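Local coordinates for Rho GTPase-activating protein 15 (Homo sapiens, PDB 3BYI), which stimulates GTP hydrolysis by Rho-type GTPases, RAC1 among them, returning them to the inactive GDP-bound state, at residues H23-C28 / P140-D145; T34-V39 / K97-E102. All coordinates share one frame; numbering follows the deposited sequence.

Contact 1. Residues H23-C28 / P140-D145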
loop_
_atom_site.group_PDB
_atom_site.type_symbol
_atom_site.label_atom_id
_atom_site.label_comp_id
_atom_site.label_asym_id
_atom_site.label_seq_id
_atom_site.Cartn_x
_atom_site.Cartn_y
_atom_site.Cartn_z
ATOM N N HIS A 23 -8.339 -1.684 10.691
ATOM C CA HIS A 23 -8.574 -2.564 9.553
ATOM C C HIS A 23 -9.010 -1.748 8.356
ATOM O O HIS A 23 -9.779 -0.798 8.501
ATOM C CB HIS A 23 -9.672 -3.619 9.852
ATOM C CG HIS A 23 -9.548 -4.860 9.005
ATOM N ND1 HIS A 23 -10.116 -4.978 7.750
ATOM C CD2 HIS A 23 -8.865 -6.010 9.214
ATOM C CE1 HIS A 23 -9.821 -6.162 7.248
ATOM N NE2 HIS A 23 -9.063 -6.807 8.115
ATOM N N LEU A 24 -8.542 -2.140 7.175
ATOM C CA LEU A 24 -8.983 -1.546 5.907
ATOM C C LEU A 24 -10.519 -1.452 5.868
ATOM O O LEU A 24 -11.078 -0.464 5.445
ATOM C CB LEU A 24 -8.448 -2.385 4.720
ATOM C CG LEU A 24 -8.784 -1.876 3.299
ATOM C CD1 LEU A 24 -8.142 -0.507 3.027
ATOM C CD2 LEU A 24 -8.413 -2.901 2.268
ATOM N N HIS A 25 -11.186 -2.484 6.375
ATOM C CA HIS A 25 -12.645 -2.592 6.326
ATOM C C HIS A 25 -13.356 -1.604 7.215
ATOM O O HIS A 25 -14.420 -1.112 6.852
ATOM C CB HIS A 25 -13.078 -4.007 6.661
ATOM C CG HIS A 25 -12.579 -5.014 5.668
ATOM N ND1 HIS A 25 -13.080 -6.291 5.580
ATOM C CD2 HIS A 25 -11.647 -4.911 4.694
ATOM C CE1 HIS A 25 -12.462 -6.945 4.617
ATOM N NE2 HIS A 25 -11.580 -6.129 4.066
ATOM N N LYS A 26 -12.735 -1.279 8.342
ATOM C CA LYS A 26 -13.252 -0.253 9.232
ATOM C C LYS A 26 -12.982 1.139 8.693
ATOM O O LYS A 26 -13.827 2.017 8.820
ATOM C CB LYS A 26 -12.663 -0.398 10.643
ATOM C CG LYS A 26 -13.137 -1.655 11.383
ATOM C CD LYS A 26 -13.640 -1.321 12.798
ATOM N N VAL A 27 -11.798 1.361 8.104
ATOM C CA VAL A 27 -11.501 2.691 7.529
ATOM C C VAL A 27 -12.517 2.998 6.427
ATOM O O VAL A 27 -13.107 4.089 6.391
ATOM C CB VAL A 27 -10.060 2.805 7.007
ATOM C CG1 VAL A 27 -9.874 4.085 6.150
ATOM C CG2 VAL A 27 -9.069 2.727 8.203
ATOM N N CYS A 28 -12.753 2.000 5.583
ATOM C CA CYS A 28 -13.598 2.131 4.420
ATOM C C CYS A 28 -15.045 2.232 4.822
ATOM O O CYS A 28 -15.794 2.992 4.234
ATOM C CB CYS A 28 -13.348 0.972 3.443
ATOM S SG CYS A 28 -11.798 1.148 2.425
ATOM N N PRO A 140 -12.641 -9.153 -0.489
ATOM C CA PRO A 140 -13.630 -8.183 -0.065
ATOM C C PRO A 140 -13.425 -6.904 -0.893
ATOM O O PRO A 140 -12.286 -6.533 -1.202
ATOM C CB PRO A 140 -13.294 -7.956 1.410
ATOM C CG PRO A 140 -12.404 -9.062 1.795
ATOM C CD PRO A 140 -11.662 -9.422 0.576
ATOM N N PRO A 141 -14.511 -6.251 -1.296
ATOM C CA PRO A 141 -14.314 -5.124 -2.227
ATOM C C PRO A 141 -13.275 -4.058 -1.807
ATOM O O PRO A 141 -12.608 -3.505 -2.669
ATOM C CB PRO A 141 -15.719 -4.509 -2.345
ATOM C CG PRO A 141 -16.651 -5.624 -1.950
ATOM C CD PRO A 141 -15.929 -6.477 -0.970
ATOM N N PRO A 142 -13.166 -3.740 -0.503
ATOM C CA PRO A 142 -12.093 -2.808 -0.169
ATOM C C PRO A 142 -10.704 -3.276 -0.537
ATOM O O PRO A 142 -9.878 -2.457 -0.905
ATOM C CB PRO A 142 -12.235 -2.629 1.356
ATOM C CG PRO A 142 -13.640 -3.023 1.654
ATOM C CD PRO A 142 -13.969 -4.097 0.681
ATOM N N ASN A 143 -10.443 -4.578 -0.466
ATOM C CA ASN A 143 -9.091 -5.101 -0.774
ATOM C C ASN A 143 -8.851 -5.115 -2.280
ATOM O O ASN A 143 -7.842 -4.662 -2.743
ATOM C CB ASN A 143 -8.888 -6.509 -0.165
ATOM C CG ASN A 143 -9.101 -6.534 1.336
ATOM O OD1 ASN A 143 -10.227 -6.406 1.820
ATOM N ND2 ASN A 143 -8.014 -6.704 2.084
ATOM N N ARG A 144 -9.816 -5.631 -3.027
ATOM C CA ARG A 144 -9.779 -5.594 -4.479
ATOM C C ARG A 144 -9.699 -4.160 -5.035
ATOM O O ARG A 144 -8.897 -3.886 -5.902
ATOM C CB ARG A 144 -11.034 -6.260 -5.046
ATOM C CG ARG A 144 -11.168 -6.040 -6.567
ATOM C CD ARG A 144 -12.228 -6.895 -7.218
ATOM N NE ARG A 144 -13.533 -6.593 -6.687
ATOM C CZ ARG A 144 -14.174 -7.309 -5.767
ATOM N NH1 ARG A 144 -13.659 -8.416 -5.233
ATOM N NH2 ARG A 144 -15.355 -6.901 -5.380
ATOM N N ASP A 145 -10.597 -3.270 -4.596
ATOM C CA ASP A 145 -10.623 -1.927 -5.142
ATOM C C ASP A 145 -9.385 -1.105 -4.786
ATOM O O ASP A 145 -8.928 -0.293 -5.591
ATOM C CB ASP A 145 -11.865 -1.163 -4.696
ATOM C CG ASP A 145 -13.132 -1.717 -5.273
ATOM O OD1 ASP A 145 -13.087 -2.628 -6.139
ATOM O OD2 ASP A 145 -14.190 -1.239 -4.832
#
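The imidazole of His25 presents an edge to the carboxamide of Asn143 and a face to the ring of His23: His23 CE1 sits 3.3 Å above the His25 plane, over the middle of that ring. At that edge NE2 donates to Asn143 OD1 across 2.6 Å in a nearly straight bond. The oxygen lies close to the imidazole plane, and the donor meets it in the carbonyl plane, on a lone pair, although ring and amide are turned 79° against each other. One bond thus satisfies the geometry of both flat groups while they stand nearly perpendicular. The other amide atom, ND2, is bonded to Leu107 O, so both ends of the carboxamide are engaged, which probably fixes its rotation.

His25 reaches across because its CG lies beside the backbone N, anti to the carbonyl carbon (chi1 -63°). This carries CE1 to Pro140, 3.5 Å from CB, and CD2 to Pro142, 4.1 Å from CB; the His25 side chain runs at about a right angle to each proline, whose CB lies obliquely to the imidazole. Deeper in, Pro142 CB fills the angle between Leu24 CD2 and Cys28 SG, 3.9 Å from each. The same Leu24 methyl also lies against the amide of Asn143, 3.8 Å from its CG.

The His23 ring has its own polar role: ND1 accepts from His25 N in a bond of 3.0 Å that caps the helix, and NE2 is bonded to Glu105.

The axes of the short helical segments pass 9.9 Å apart at 92°. Two helix N-termini, one N-capped by His23 and the other with Pro140 at the N-cap position ahead of Pro141 and Pro142, thus pack almost at right angles in the all-helical RhoGAP domain, away from the predicted arginine finger.

Contact 2. Residues T34-V39 / K97-E102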
loop_
_atom_site.group_PDB
_atom_site.type_symbol
_atom_site.label_atom_id
_atom_site.label_comp_id
_atom_site.label_asym_id
_atom_site.label_seq_id
_atom_site.Cartn_x
_atom_site.Cartn_y
_atom_site.Cartn_z
ATOM N N THR A 34 -14.649 1.999 -0.800
ATOM C CA THR A 34 -13.873 0.766 -0.923
ATOM C C THR A 34 -12.404 1.081 -1.121
ATOM O O THR A 34 -11.567 0.178 -1.195
ATOM C CB THR A 34 -14.457 -0.129 -2.028
ATOM O OG1 THR A 34 -14.525 0.600 -3.251
ATOM C CG2 THR A 34 -15.930 -0.582 -1.649
ATOM N N VAL A 35 -12.079 2.373 -1.217
ATOM C CA VAL A 35 -10.701 2.819 -1.199
ATOM C C VAL A 35 -10.540 3.983 -0.229
ATOM O O VAL A 35 -11.240 4.969 -0.348
ATOM C CB VAL A 35 -10.225 3.287 -2.596
ATOM C CG1 VAL A 35 -8.739 3.538 -2.556
ATOM C CG2 VAL A 35 -10.576 2.258 -3.661
ATOM N N PRO A 36 -9.625 3.869 0.741
ATOM C CA PRO A 36 -9.456 4.988 1.652
ATOM C C PRO A 36 -9.052 6.295 0.976
ATOM O O PRO A 36 -8.170 6.333 0.127
ATOM C CB PRO A 36 -8.335 4.522 2.590
ATOM C CG PRO A 36 -8.339 3.048 2.490
ATOM C CD PRO A 36 -8.748 2.738 1.089
ATOM N N TRP A 37 -9.702 7.366 1.380
ATOM C CA TRP A 37 -9.357 8.712 0.924
ATOM C C TRP A 37 -7.866 9.018 1.033
ATOM O O TRP A 37 -7.326 9.667 0.158
ATOM C CB TRP A 37 -10.136 9.783 1.699
ATOM C CG TRP A 37 -11.476 9.899 1.169
ATOM C CD1 TRP A 37 -12.632 9.478 1.749
ATOM C CD2 TRP A 37 -11.822 10.406 -0.104
ATOM N NE1 TRP A 37 -13.680 9.704 0.912
ATOM C CE2 TRP A 37 -13.214 10.287 -0.234
ATOM C CE3 TRP A 37 -11.085 10.963 -1.153
ATOM C CZ2 TRP A 37 -13.902 10.740 -1.362
ATOM C CZ3 TRP A 37 -11.746 11.383 -2.276
ATOM C CH2 TRP A 37 -13.148 11.269 -2.381
ATOM N N PHE A 38 -7.218 8.591 2.120
ATOM C CA PHE A 38 -5.808 8.923 2.312
ATOM C C PHE A 38 -4.935 8.275 1.227
ATOM O O PHE A 38 -3.970 8.867 0.774
ATOM C CB PHE A 38 -5.295 8.513 3.687
ATOM C CG PHE A 38 -3.815 8.832 3.897
ATOM C CD1 PHE A 38 -3.373 10.145 3.953
ATOM C CD2 PHE A 38 -2.876 7.819 4.042
ATOM C CE1 PHE A 38 -2.016 10.438 4.203
ATOM C CE2 PHE A 38 -1.558 8.113 4.245
ATOM C CZ PHE A 38 -1.128 9.421 4.341
ATOM N N VAL A 39 -5.302 7.050 0.833
ATOM C CA VAL A 39 -4.629 6.351 -0.229
ATOM C C VAL A 39 -4.780 7.112 -1.576
ATOM O O VAL A 39 -3.835 7.249 -2.343
ATOM C CB VAL A 39 -5.132 4.877 -0.353
ATOM C CG1 VAL A 39 -4.589 4.193 -1.657
ATOM C CG2 VAL A 39 -4.767 4.065 0.914
ATOM N N LYS A 97 3.087 4.048 2.384
ATOM C CA LYS A 97 3.590 2.728 2.727
ATOM C C LYS A 97 3.369 2.391 4.188
ATOM O O LYS A 97 3.045 1.256 4.521
ATOM C CB LYS A 97 5.079 2.608 2.387
ATOM C CG LYS A 97 5.387 2.536 0.877
ATOM C CD LYS A 97 6.873 2.301 0.641
ATOM C CE LYS A 97 7.756 3.462 1.109
ATOM N NZ LYS A 97 9.165 3.182 0.798
ATOM N N MET A 98 3.576 3.381 5.050
ATOM C CA MET A 98 3.333 3.237 6.492
ATOM C C MET A 98 1.871 2.887 6.789
ATOM O O MET A 98 1.601 2.116 7.709
ATOM C CB MET A 98 3.710 4.531 7.251
ATOM C CG MET A 98 3.497 4.438 8.737
ATOM S SD MET A 98 4.043 5.853 9.709
ATOM C CE MET A 98 5.820 5.517 9.696
ATOM N N PHE A 99 0.949 3.471 6.028
ATOM C CA PHE A 99 -0.473 3.157 6.138
ATOM C C PHE A 99 -0.684 1.681 5.875
ATOM O O PHE A 99 -1.284 0.981 6.683
ATOM C CB PHE A 99 -1.316 4.026 5.184
ATOM C CG PHE A 99 -2.778 3.636 5.135
ATOM C CD1 PHE A 99 -3.660 4.072 6.130
ATOM C CD2 PHE A 99 -3.263 2.823 4.112
ATOM C CE1 PHE A 99 -4.961 3.716 6.093
ATOM C CE2 PHE A 99 -4.600 2.426 4.078
ATOM C CZ PHE A 99 -5.452 2.883 5.031
ATOM N N PHE A 100 -0.141 1.183 4.769
ATOM C CA PHE A 100 -0.305 -0.227 4.444
ATOM C C PHE A 100 0.390 -1.169 5.440
ATOM O O PHE A 100 -0.133 -2.246 5.773
ATOM C CB PHE A 100 0.149 -0.503 3.030
ATOM C CG PHE A 100 -0.818 -0.006 1.997
ATOM C CD1 PHE A 100 -0.515 1.110 1.220
ATOM C CD2 PHE A 100 -2.040 -0.632 1.830
ATOM C CE1 PHE A 100 -1.421 1.579 0.289
ATOM C CE2 PHE A 100 -2.935 -0.196 0.884
ATOM C CZ PHE A 100 -2.631 0.911 0.111
ATOM N N ARG A 101 1.551 -0.739 5.947
ATOM C CA ARG A 101 2.285 -1.523 6.944
ATOM C C ARG A 101 1.564 -1.563 8.290
ATOM O O ARG A 101 1.712 -2.526 9.015
ATOM C CB ARG A 101 3.735 -1.004 7.148
ATOM C CG ARG A 101 4.718 -1.415 6.037
ATOM C CD ARG A 101 5.997 -0.526 6.003
ATOM N NE ARG A 101 6.731 -0.724 4.744
ATOM C CZ ARG A 101 7.603 0.134 4.199
ATOM N NH1 ARG A 101 7.920 1.283 4.784
ATOM N NH2 ARG A 101 8.185 -0.173 3.045
ATOM N N GLU A 102 0.800 -0.518 8.606
ATOM C CA GLU A 102 0.144 -0.415 9.923
ATOM C C GLU A 102 -1.265 -1.018 9.926
ATOM O O GLU A 102 -1.837 -1.137 10.960
ATOM C CB GLU A 102 0.172 1.052 10.431
ATOM C CG GLU A 102 0.030 1.149 11.935
ATOM C CD GLU A 102 0.291 2.524 12.473
ATOM O OE1 GLU A 102 0.969 3.326 11.805
ATOM O OE2 GLU A 102 -0.210 2.802 13.582
#
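Phe99 pushes its ring against Val39 and Pro36 together, its outer atoms CE2 and CZ meeting the two neighbours. Val39 CG2 comes within 3.6 Å of CE2, approaching the ring obliquely, while Pro36 CG lies 3.8 Å from CZ. The phenyl group extends this far because its CG is anti to the backbone N (chi1 173°), directing it out from helix 89-102.

Phe100 takes the other common course, with CG anti to the carbonyl carbon, and its CZ touches the same Val39 methyl at 3.9 Å. CG2 therefore touches both of two consecutive phenylalanines. They also pack on each other: Phe99 CD2 stands 4.1 Å above the Phe100 plane, over the ring centre. On a further flank the edge of Phe38 faces the base of the Phe99 side chain, CE2 being 4.2 Å from CB. The contact is wholly apolar, and all five participating residues are buried.

Other helices extend this hydrophobic core of the RhoGAP domain: Phe38 continues to Leu69 and Val73 of helix 63-74, Phe100 reaches Thr178 and Leu179 of helix 168-180, and both Pro36 and Phe100 touch Thr146 of helix 141-159, in a fold without strands.

Contact 2 is nested within the chain loop that contact 1 closes, and their centres are about 10 Å apart. Helices 24-31 and 37-49 follow each other in sequence, and several side chains join the two contacts directly. Leu24 CD1 packs on Pro36 CG at 3.6 Å, so a residue of contact 1 lies right against one of contact 2, and Cys28 SG lies 3.6 Å from Thr34 C. Asp145 OD2 and Thr34 OG1 probably form a hydrogen bond. Partly buried contact 1 thereby passes into the fully buried aromatic cluster of contact 2. Both are structural packing contacts away from Arg58, the predicted arginine finger.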